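Local coordinates for protein tartronate semialdehyde reductase (Salmonella typhimurium, PDB 1VPD) that probably reduces tartronate semialdehyde to D-glycerate with NADH or NADPH, the last step of galactarate breakdown to D-glycerate, at residues Val265-Met268 with Met269-Leu272; Leu285-Tyr288 with Tyr289-Leu292. One frame throughout, in Å; residues are numbered along the deposited sequence.

In the fold
Contact 1 (265-268 with 269-272) and contact 2 (285-288 with 289-292) are two-turn pieces of helices 260-274 and 285-293, which follow each other in the chain, the first closing before the second opens. Both belong to the all-helical C-terminal part, beyond the Rossmann-type nucleotide-binding sheet, and both lean on the long helix 170-198. Their centres are about 10 Å apart, and the two pieces pack against each other through one side of each: CE of Met-268 approaches OH of Tyr-289 at 3.5 Å, and CD1 of Leu-272 lies 3.7 Å from CA of Leu-285. Contact 1 is the nearer to the predicted catalytic and cofactor residues; contact 2 lies away from them.

Contact 1 (Val265-Met268 with Met269-Leu272); sequences VMEM and MQAL
Val-265, Met-266, Glu-267 and Met-268 each offer a carbonyl to the amide four residues on, so four successive alpha-helical hydrogen bonds tie the two turns together, from Met-269 N to Val-265 O (2.9 Å) through to Leu-272 N to Met-268 O (2.9 Å). The methionines are selenomethionines. Beside the first bond, the side chains of Val-265 and Met-269 run at a slant to each other, and CG1 of Val-265 meets the terminal CE of Met-269 at 4.1 Å. That methyl is reached because Met-269 sets CG beside its own backbone N (chi1 -68°) and then runs extended; on the way CG passes 3.5 Å from Val-265 O. One residue further on, Met-266 and Gln-270 lie alongside and point the same way, with SE of Met-266 3.6 Å from NE2 of Gln-270. Here both chains are bent at chi2, 64° in Met-266 and -72° in Gln-270, which brings selenium and amide together. The start of the Gln-270 chain rests on the helix itself, CG lying 3.4 Å from Met-266 O. Ala-271 packs similarly, its CB 3.4 Å from Met-268 O. These two turns lie within helix 260-274: Val-265 and Met-269 press on helix 170-198, which carries the predicted active-site Lys-175; Met-266, Met-269 and Gln-270 meet helix 238-255, where Lys-243, predicted to bind NAD(+), has its side chain about 7 Å from that of Met-266; Met-268 packs on Tyr-288 and Tyr-289 of helix 285-293, and Ala-271 on Tyr-288.

Contact 2 (Leu285-Tyr288 with Tyr289-Leu292); sequences LACY and YEKL
Tyr-289 receives the ring of the preceding Tyr-288 in a T-shaped stack: the CD2 edge of Tyr-288 points at one face of Tyr-289, with centroids 5.8 Å apart and planes at 84°. The rings of these adjacent residues can meet because Tyr-288 swings CG away from its backbone N (chi1 175°) whereas Tyr-289 keeps CG beside its own (chi1 -77°). At its edge, the Tyr-289 ring brings CD2 to 3.6 Å from Leu-285 O, and its hydroxyl hydrogen-bonds to Glu-191. Glu-290 donates its backbone N to Ala-286 O (2.9 Å); its side chain extends past Cys-287, OE1 lying 3.8 Å from SG, while OE2 forms a salt bridge with Arg-230 and accepts a hydrogen bond from Val-297 N. Lys-291 donates its backbone N to Cys-287 O; NZ forms a salt bridge with Asp-275 and a hydrogen bond with His-277. Leu-292 N bonds to Tyr-288 O (3.1 Å), and in one of two conformers CD1 makes a CH-pi contact over a face of the Tyr-288 ring. Contacts one, three and four residues apart thus line one alpha-helix, packed against helices 170-198 and 260-274 in the helical C-terminal domain of the 3-hydroxyisobutyrate dehydrogenase-related family.

Contact 1 (Val265-Met268 with Met269-Leu272)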
# COMPACT_ATOMS: atom_id res chain seq x y z
N VAL A 265 18.23 -4.29 -4.75
CA VAL A 265 17.17 -5.06 -4.08
C VAL A 265 16.10 -5.54 -5.08
O VAL A 265 15.57 -6.64 -4.94
CB VAL A 265 16.59 -4.30 -2.89
CG1 VAL A 265 15.38 -5.01 -2.32
CG2 VAL A 265 17.67 -4.14 -1.84
N MSE A 266 15.87 -4.77 -6.13
CA MSE A 266 15.01 -5.21 -7.22
C MSE A 266 15.49 -6.53 -7.82
O MSE A 266 14.66 -7.44 -8.03
CB MSE A 266 14.87 -4.16 -8.32
CG MSE A 266 14.26 -4.66 -9.61
SE MSE A 266 12.40 -5.27 -9.35
CE MSE A 266 11.53 -3.90 -10.42
N GLU A 267 16.79 -6.68 -8.06
CA GLU A 267 17.31 -7.92 -8.62
C GLU A 267 17.15 -9.06 -7.62
O GLU A 267 16.90 -10.20 -8.03
CB GLU A 267 18.75 -7.76 -9.09
CG GLU A 267 18.91 -6.73 -10.23
CD GLU A 267 17.96 -6.95 -11.39
OE1 GLU A 267 17.94 -8.10 -11.92
OE2 GLU A 267 17.25 -5.98 -11.79
N MSE A 268 17.31 -8.78 -6.33
CA MSE A 268 17.04 -9.78 -5.29
C MSE A 268 15.58 -10.25 -5.35
O MSE A 268 15.30 -11.48 -5.26
CB MSE A 268 17.33 -9.24 -3.88
CG MSE A 268 18.76 -8.78 -3.68
SE MSE A 268 18.99 -8.16 -1.85
CE MSE A 268 20.70 -7.28 -2.17
N MSE A 269 14.66 -9.31 -5.49
CA MSE A 269 13.25 -9.64 -5.60
C MSE A 269 12.95 -10.42 -6.88
O MSE A 269 12.11 -11.34 -6.85
CB MSE A 269 12.38 -8.39 -5.48
CG MSE A 269 12.40 -7.76 -4.10
SE MSE A 269 11.00 -6.44 -4.00
CE MSE A 269 11.36 -5.85 -2.17
N GLN A 270 13.65 -10.13 -7.98
CA GLN A 270 13.51 -10.96 -9.20
C GLN A 270 13.92 -12.42 -8.93
O GLN A 270 13.24 -13.36 -9.36
CB GLN A 270 14.28 -10.37 -10.39
CG GLN A 270 13.72 -9.03 -10.85
CD GLN A 270 12.38 -9.16 -11.57
OE1 GLN A 270 12.07 -10.20 -12.17
NE2 GLN A 270 11.56 -8.10 -11.49
N ALA A 271 15.02 -12.60 -8.20
CA ALA A 271 15.45 -13.94 -7.83
C ALA A 271 14.39 -14.64 -6.96
O ALA A 271 14.11 -15.83 -7.18
CB ALA A 271 16.80 -13.89 -7.12
N LEU A 272 13.83 -13.92 -5.99
CA LEU A 272 12.79 -14.48 -5.12
C LEU A 272 11.56 -14.90 -5.91
O LEU A 272 11.01 -15.99 -5.68
CB LEU A 272 12.43 -13.50 -4.02
CG LEU A 272 13.48 -13.37 -2.92
CD1 LEU A 272 13.23 -12.17 -2.07
CD2 LEU A 272 13.54 -14.65 -2.06

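Contact 2 (Leu285-Tyr288 with Tyr289-Leu292)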
# COMPACT_ATOMS: atom_id res chain seq x y z
N LEU A 285 12.34 -11.45 1.79
CA LEU A 285 13.66 -11.00 1.37
C LEU A 285 14.73 -11.66 2.22
O LEU A 285 15.84 -11.91 1.74
CB LEU A 285 13.79 -9.49 1.51
CG LEU A 285 13.55 -8.61 0.32
CD1 LEU A 285 13.44 -7.17 0.79
CD2 LEU A 285 14.67 -8.78 -0.71
N ALA A 286 14.43 -11.98 3.47
CA ALA A 286 15.38 -12.71 4.32
C ALA A 286 15.79 -14.05 3.71
O ALA A 286 16.96 -14.45 3.83
CB ALA A 286 14.82 -12.92 5.73
N CYS A 287 14.86 -14.71 3.04
CA CYS A 287 15.12 -16.02 2.44
C CYS A 287 16.17 -15.94 1.32
O CYS A 287 16.91 -16.90 1.10
CB CYS A 287 13.83 -16.68 1.96
SG CYS A 287 12.53 -16.75 3.21
N TYR A 288 16.24 -14.80 0.61
CA TYR A 288 17.29 -14.59 -0.37
C TYR A 288 18.66 -14.69 0.29
O TYR A 288 19.55 -15.41 -0.18
CB TYR A 288 17.10 -13.22 -1.05
CG TYR A 288 18.20 -12.85 -2.01
CD1 TYR A 288 18.16 -13.25 -3.34
CD2 TYR A 288 19.29 -12.09 -1.60
CE1 TYR A 288 19.18 -12.92 -4.23
CE2 TYR A 288 20.31 -11.77 -2.48
CZ TYR A 288 20.26 -12.18 -3.80
OH TYR A 288 21.25 -11.85 -4.67
N TYR A 289 18.83 -13.95 1.37
CA TYR A 289 20.08 -13.98 2.11
C TYR A 289 20.36 -15.36 2.73
O TYR A 289 21.50 -15.82 2.73
CB TYR A 289 20.05 -12.94 3.20
CG TYR A 289 20.27 -11.53 2.70
CD1 TYR A 289 21.55 -11.01 2.60
CD2 TYR A 289 19.21 -10.74 2.30
CE1 TYR A 289 21.77 -9.73 2.13
CE2 TYR A 289 19.41 -9.44 1.84
CZ TYR A 289 20.69 -8.94 1.77
OH TYR A 289 20.90 -7.65 1.33
N GLU A 290 19.32 -16.00 3.27
CA GLU A 290 19.49 -17.33 3.86
C GLU A 290 20.02 -18.33 2.84
O GLU A 290 20.86 -19.17 3.14
CB GLU A 290 18.15 -17.83 4.41
CG GLU A 290 17.69 -17.08 5.63
CD GLU A 290 16.32 -17.51 6.13
OE1 GLU A 290 15.47 -17.98 5.32
OE2 GLU A 290 16.10 -17.34 7.35
N LYS A 291 19.50 -18.24 1.62
CA LYS A 291 19.87 -19.17 0.58
C LYS A 291 21.30 -18.93 0.10
O LYS A 291 22.05 -19.87 -0.15
CB LYS A 291 18.85 -19.12 -0.55
CG LYS A 291 17.56 -19.84 -0.13
CD LYS A 291 16.40 -19.70 -1.12
CE LYS A 291 15.17 -20.44 -0.58
NZ LYS A 291 13.98 -20.37 -1.49
N LEU A 292 21.71 -17.67 0.00
CA LEU A 292 23.07 -17.39 -0.44
C LEU A 292 24.13 -17.62 0.66
O LEU A 292 25.24 -18.06 0.37
CB LEU A 292 23.18 -15.95 -0.99
CG LEU A 292 22.87 -15.73 -2.48
CD1 LEU A 292 21.43 -15.99 -2.80
CD2 LEU A 292 23.24 -14.28 -2.85